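Local coordinates for protein putative Xylose isomerase (Rhodospirillum rubrum, PDB 3QXB) that is a putative xylose isomerase-like TIM-barrel protein that binds manganese and iron and may act as an isomerase, at residues D57-W62 / I120-A125; E107-G112 / E150-I155. All coordinates share one frame; numbering follows the deposited sequence.

Contact 1 of 2, residues D57-W62 / I120-A125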
loop_
_atom_site.group_PDB
_atom_site.type_symbol
_atom_site.label_atom_id
_atom_site.label_comp_id
_atom_site.label_asym_id
_atom_site.label_seq_id
_atom_site.Cartn_x
_atom_site.Cartn_y
_atom_site.Cartn_z
ATOM N N ASP A 57 -2.466 2.290 -8.478
ATOM C CA ASP A 57 -1.367 2.897 -7.727
ATOM C C ASP A 57 -0.678 4.084 -8.442
ATOM O O ASP A 57 0.164 4.730 -7.853
ATOM C CB ASP A 57 -0.320 1.834 -7.311
ATOM C CG ASP A 57 -0.748 0.997 -6.089
ATOM O OD1 ASP A 57 -1.803 1.257 -5.444
ATOM O OD2 ASP A 57 -0.028 0.031 -5.749
ATOM N N LEU A 58 -1.008 4.365 -9.699
ATOM C CA LEU A 58 -0.462 5.542 -10.388
ATOM C C LEU A 58 -1.446 6.700 -10.316
ATOM O O LEU A 58 -1.022 7.828 -10.152
ATOM C CB LEU A 58 -0.142 5.247 -11.853
ATOM C CG LEU A 58 1.135 4.465 -12.146
ATOM C CD1 LEU A 58 1.165 4.008 -13.638
ATOM C CD2 LEU A 58 2.323 5.321 -11.849
ATOM N N THR A 59 -2.759 6.405 -10.377
ATOM C CA THR A 59 -3.793 7.404 -10.248
ATOM C C THR A 59 -4.965 6.809 -9.432
ATOM O O THR A 59 -5.656 5.895 -9.907
ATOM C CB THR A 59 -4.285 7.958 -11.666
ATOM O OG1 THR A 59 -4.847 6.927 -12.428
ATOM C CG2 THR A 59 -3.166 8.647 -12.485
ATOM N N ASP A 60 -5.173 7.357 -8.219
ATOM C CA ASP A 60 -6.121 6.827 -7.255
ATOM C C ASP A 60 -7.553 7.080 -7.773
ATOM O O ASP A 60 -7.920 8.211 -8.062
ATOM C CB ASP A 60 -5.936 7.539 -5.896
ATOM C CG ASP A 60 -6.664 6.858 -4.748
ATOM O OD1 ASP A 60 -7.582 6.020 -4.992
ATOM O OD2 ASP A 60 -6.354 7.223 -3.573
ATOM N N PRO A 61 -8.366 6.018 -7.897
ATOM C CA PRO A 61 -9.788 6.142 -8.261
ATOM C C PRO A 61 -10.534 7.155 -7.380
ATOM O O PRO A 61 -11.415 7.854 -7.842
ATOM C CB PRO A 61 -10.322 4.710 -8.038
ATOM C CG PRO A 61 -9.166 3.815 -8.363
ATOM C CD PRO A 61 -7.954 4.610 -7.793
ATOM N N TRP A 62 -10.173 7.233 -6.120
ATOM C CA TRP A 62 -10.755 8.217 -5.178
ATOM C C TRP A 62 -10.454 9.699 -5.481
ATOM O O TRP A 62 -11.162 10.592 -5.018
ATOM C CB TRP A 62 -10.343 7.894 -3.753
ATOM C CG TRP A 62 -10.985 6.685 -3.195
ATOM C CD1 TRP A 62 -10.377 5.532 -2.872
ATOM C CD2 TRP A 62 -12.354 6.531 -2.848
ATOM N NE1 TRP A 62 -11.283 4.637 -2.371
ATOM C CE2 TRP A 62 -12.516 5.216 -2.377
ATOM C CE3 TRP A 62 -13.483 7.350 -2.969
ATOM C CZ2 TRP A 62 -13.745 4.721 -1.953
ATOM C CZ3 TRP A 62 -14.701 6.852 -2.575
ATOM C CH2 TRP A 62 -14.822 5.577 -2.055
ATOM N N ILE A 120 -13.969 2.113 -12.458
ATOM C CA ILE A 120 -14.633 1.955 -13.743
ATOM C C ILE A 120 -14.735 3.320 -14.477
ATOM O O ILE A 120 -14.458 3.405 -15.668
ATOM C CB ILE A 120 -16.041 1.354 -13.544
ATOM C CG1 ILE A 120 -15.908 -0.110 -13.109
ATOM C CG2 ILE A 120 -16.912 1.570 -14.787
ATOM C CD1 ILE A 120 -17.188 -0.760 -12.517
ATOM N N ASP A 121 -15.125 4.381 -13.774
ATOM C CA ASP A 121 -15.126 5.749 -14.403
ATOM C C ASP A 121 -13.763 6.123 -14.993
ATOM O O ASP A 121 -13.615 6.514 -16.179
ATOM C CB ASP A 121 -15.570 6.810 -13.421
ATOM C CG ASP A 121 -17.018 6.707 -13.049
ATOM O OD1 ASP A 121 -17.840 6.095 -13.774
ATOM O OD2 ASP A 121 -17.347 7.232 -11.995
HETATM N N MSE A 122 -12.738 5.972 -14.184
HETATM C CA MSE A 122 -11.347 6.225 -14.659
HETATM C C MSE A 122 -10.932 5.341 -15.838
HETATM O O MSE A 122 -10.299 5.775 -16.857
HETATM C CB MSE A 122 -10.397 5.993 -13.453
HETATM C CG MSE A 122 -8.939 6.447 -13.668
HETATM SE SE MSE A 122 -7.930 5.948 -12.076
HETATM C CE MSE A 122 -7.679 4.142 -12.419
ATOM N N THR A 123 -11.300 4.076 -15.752
ATOM C CA THR A 123 -10.956 3.147 -16.852
ATOM C C THR A 123 -11.674 3.547 -18.158
ATOM O O THR A 123 -11.066 3.519 -19.235
ATOM C CB THR A 123 -11.279 1.710 -16.432
ATOM O OG1 THR A 123 -10.568 1.395 -15.212
ATOM C CG2 THR A 123 -10.919 0.714 -17.575
ATOM N N ALA A 124 -12.953 3.917 -18.086
ATOM C CA ALA A 124 -13.710 4.368 -19.281
ATOM C C ALA A 124 -13.099 5.655 -19.837
ATOM O O ALA A 124 -13.011 5.846 -21.031
ATOM C CB ALA A 124 -15.194 4.641 -18.920
ATOM N N ALA A 125 -12.658 6.534 -18.957
ATOM C CA ALA A 125 -12.045 7.804 -19.393
ATOM C C ALA A 125 -10.792 7.536 -20.206
ATOM O O ALA A 125 -10.526 8.227 -21.222
ATOM C CB ALA A 125 -11.751 8.706 -18.156
#
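A single long thioether side chain, that of M122 on helix 106-125, joins the helical layer of the TIM barrel to T59 and P61 in the buried loop between strand 51-55 and helix 65-81. The contact is narrow, 129 Å² summed over both sides, and M122 supplies more than half of it. M122 is selenomethionine in the crystal, and its SE carries the polar part of the contact: it lies 3.1 Å from the backbone O of T59 and 3.3 Å from T59 OG1. The carbonyl oxygen approaches almost in line with the bond from CG to SE, at an angle CG-SE-O of about 160°, the direction expected for a chalcogen interaction; OG1 comes in from well off either bond line, as a close van der Waals neighbour. With CG trans to the backbone N, M122 reaches straight off the helix, and the bend at chi3 (79°) then turns the methyl toward the proline. CE also reaches P61 CG at 4.3 Å, the apolar side-chain pair of the contact.

The loop is shaped by its own turn and by bonds from helices 65-81 and 106-125. D60 OD1 accepts from W62 N at 3.1 Å, meeting it from above the carboxylate plane, which makes an Asx turn around P61. The carbonyl of P61 is bonded by R68 of helix 65-81 and R118 of helix 106-125, while T59 OG1 is hydrogen-bonded to Y54 OH.

Since the hydroxyl of T59 already has Y54 as its polar partner, any directional, chalcogen-like contribution of SE probably goes to T59 O alone. The arrangement is consistent with a soft, polarisable atom lying against two buried oxygens, and the sulfur of ordinary methionine would be expected to meet that carbonyl more weakly.

Contact 2 of 2, residues E107-G112 / E150-I155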
loop_
_atom_site.group_PDB
_atom_site.type_symbol
_atom_site.label_atom_id
_atom_site.label_comp_id
_atom_site.label_asym_id
_atom_site.label_seq_id
_atom_site.Cartn_x
_atom_site.Cartn_y
_atom_site.Cartn_z
ATOM N N GLU A 107 -21.774 -0.053 5.355
ATOM C CA GLU A 107 -21.156 1.204 4.903
ATOM C C GLU A 107 -19.757 0.986 4.323
ATOM O O GLU A 107 -19.399 1.581 3.304
ATOM C CB GLU A 107 -21.087 2.231 6.044
ATOM C CG GLU A 107 -22.342 3.071 6.182
ATOM C CD GLU A 107 -22.209 4.202 7.216
ATOM O OE1 GLU A 107 -21.108 4.522 7.713
ATOM O OE2 GLU A 107 -23.244 4.757 7.554
ATOM N N LEU A 108 -18.944 0.142 4.966
ATOM C CA LEU A 108 -17.606 -0.184 4.440
ATOM C C LEU A 108 -17.720 -0.973 3.150
ATOM O O LEU A 108 -16.977 -0.714 2.203
ATOM C CB LEU A 108 -16.733 -0.927 5.467
ATOM C CG LEU A 108 -16.193 -0.129 6.656
ATOM C CD1 LEU A 108 -15.689 -1.083 7.786
ATOM C CD2 LEU A 108 -15.066 0.834 6.222
ATOM N N GLN A 109 -18.685 -1.896 3.057
ATOM C CA GLN A 109 -18.925 -2.597 1.774
ATOM C C GLN A 109 -19.302 -1.590 0.701
ATOM O O GLN A 109 -18.865 -1.691 -0.409
ATOM C CB GLN A 109 -20.007 -3.676 1.891
ATOM C CG GLN A 109 -19.635 -4.870 2.746
ATOM C CD GLN A 109 -20.733 -5.868 2.764
ATOM O OE1 GLN A 109 -21.688 -5.718 3.533
ATOM N NE2 GLN A 109 -20.665 -6.864 1.845
ATOM N N SER A 110 -20.156 -0.622 1.031
ATOM C CA SER A 110 -20.569 0.405 0.063
ATOM C C SER A 110 -19.443 1.309 -0.373
ATOM O O SER A 110 -19.458 1.793 -1.514
ATOM C CB SER A 110 -21.733 1.247 0.581
ATOM O OG SER A 110 -22.823 0.404 0.826
ATOM N N LEU A 111 -18.443 1.489 0.482
ATOM C CA LEU A 111 -17.211 2.184 0.087
ATOM C C LEU A 111 -16.389 1.336 -0.890
ATOM O O LEU A 111 -15.747 1.861 -1.790
ATOM C CB LEU A 111 -16.398 2.625 1.284
ATOM C CG LEU A 111 -17.044 3.768 2.074
ATOM C CD1 LEU A 111 -16.475 3.903 3.551
ATOM C CD2 LEU A 111 -16.997 5.098 1.301
ATOM N N GLY A 112 -16.461 0.012 -0.765
ATOM C CA GLY A 112 -15.858 -0.865 -1.768
ATOM C C GLY A 112 -16.536 -0.752 -3.122
ATOM O O GLY A 112 -15.872 -0.656 -4.149
ATOM N N GLU A 150 -21.246 -15.768 4.781
ATOM C CA GLU A 150 -22.289 -15.971 3.786
ATOM C C GLU A 150 -23.164 -14.763 3.591
ATOM O O GLU A 150 -23.484 -14.417 2.471
ATOM C CB GLU A 150 -23.168 -17.182 4.136
ATOM C CG GLU A 150 -22.807 -18.350 3.272
ATOM C CD GLU A 150 -23.047 -18.055 1.775
ATOM O OE1 GLU A 150 -23.932 -17.226 1.357
ATOM O OE2 GLU A 150 -22.265 -18.627 1.005
ATOM N N GLU A 151 -23.549 -14.142 4.696
ATOM C CA GLU A 151 -24.332 -12.915 4.650
ATOM C C GLU A 151 -23.590 -11.816 3.852
ATOM O O GLU A 151 -24.182 -11.150 2.989
ATOM C CB GLU A 151 -24.623 -12.451 6.088
ATOM C CG GLU A 151 -25.479 -11.214 6.197
ATOM C CD GLU A 151 -25.577 -10.679 7.621
ATOM O OE1 GLU A 151 -24.973 -11.265 8.538
ATOM O OE2 GLU A 151 -26.275 -9.658 7.803
ATOM N N ILE A 152 -22.301 -11.675 4.127
ATOM C CA ILE A 152 -21.481 -10.594 3.556
ATOM C C ILE A 152 -21.238 -10.853 2.082
ATOM O O ILE A 152 -21.347 -9.943 1.232
ATOM C CB ILE A 152 -20.183 -10.415 4.373
ATOM C CG1 ILE A 152 -20.533 -9.955 5.787
ATOM C CG2 ILE A 152 -19.238 -9.433 3.733
ATOM C CD1 ILE A 152 -19.332 -10.004 6.730
ATOM N N TYR A 153 -20.978 -12.115 1.771
ATOM C CA TYR A 153 -20.771 -12.532 0.413
ATOM C C TYR A 153 -22.020 -12.320 -0.461
ATOM O O TYR A 153 -21.900 -11.891 -1.610
ATOM C CB TYR A 153 -20.315 -14.000 0.368
ATOM C CG TYR A 153 -20.256 -14.511 -1.035
ATOM C CD1 TYR A 153 -19.385 -13.952 -1.957
ATOM C CD2 TYR A 153 -21.099 -15.494 -1.452
ATOM C CE1 TYR A 153 -19.356 -14.393 -3.277
ATOM C CE2 TYR A 153 -21.089 -15.941 -2.767
ATOM C CZ TYR A 153 -20.218 -15.382 -3.672
ATOM O OH TYR A 153 -20.229 -15.875 -4.946
ATOM N N ALA A 154 -23.228 -12.572 0.063
ATOM C CA ALA A 154 -24.402 -12.444 -0.786
ATOM C C ALA A 154 -24.578 -10.966 -1.213
ATOM O O ALA A 154 -24.954 -10.659 -2.346
ATOM C CB ALA A 154 -25.665 -12.970 -0.075
ATOM N N ILE A 155 -24.238 -10.066 -0.302
ATOM C CA ILE A 155 -24.282 -8.646 -0.599
ATOM C C ILE A 155 -23.201 -8.303 -1.615
ATOM O O ILE A 155 -23.451 -7.565 -2.559
ATOM C CB ILE A 155 -24.162 -7.837 0.683
ATOM C CG1 ILE A 155 -25.474 -7.986 1.480
ATOM C CG2 ILE A 155 -23.799 -6.348 0.371
ATOM C CD1 ILE A 155 -25.334 -7.782 2.987
#
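Polar contact between Q109 of helix 106-125 and I152 of helix 146-170 is confined to one bond. NE2 of Q109 donates to the backbone O of I152 at 3.2 Å, and the 130° angle at the hydrogen marks this bond as weak. The stronger partner of the same nitrogen is the carbonyl of F101, in the loop before helix 106-125, so the amide spans two backbone oxygens. Q109 reaches them because its chain runs extended beyond CG (chi2 -178°), which carries the amide clear of its own helix; even the closest pair of alpha carbons, Q109 CA and I155 CA, is 8.4 Å apart.

These are neighbouring outer helices of the TIM barrel, joined through strand 130-133 in the repeating alternation of helix and strand, and Q109 is the only residue of 107-112 that touches 150-155.

Van der Waals contact comes from two methyl groups that hold the amide between them. I152 CG2 sits over one face, 4.0 Å from Q109 CD, while I155 CG2 lies obliquely against the other, 3.9 Å from the same CD. Both methyls also come within 3.5 Å of Q109 NE2. Replacing Q109 by alanine removes the amide, which is likely to leave the carbonyls of F101 and I152 without this donor and a gap between the two isoleucine methyls. M159, one turn further along helix 146-170, also touches Q109, and on another side of helix 106-125 E107 forms a salt bridge with R70 of the second subunit.

From the N terminus, the chain first passes through 57-62, after strand 51-55, then enters helix 106-125 at 107-112 and leaves it at 120-125, where contact 1 closes its loop of 57 intervening residues. Contact 2 closes later, at 150-155 on helix 146-170, so the two loops cross: their segments alternate along the chain. Helix 106-125 is common to both: contact 2 ties its early part to helix 146-170, and contact 1 ties its last turns to the loop that leads into helix 65-81. The centres are 22 Å apart, yet W62 CZ2 of contact 1 packs 3.5 Å from L111 O of contact 2, and residues of both regions meet the second subunit.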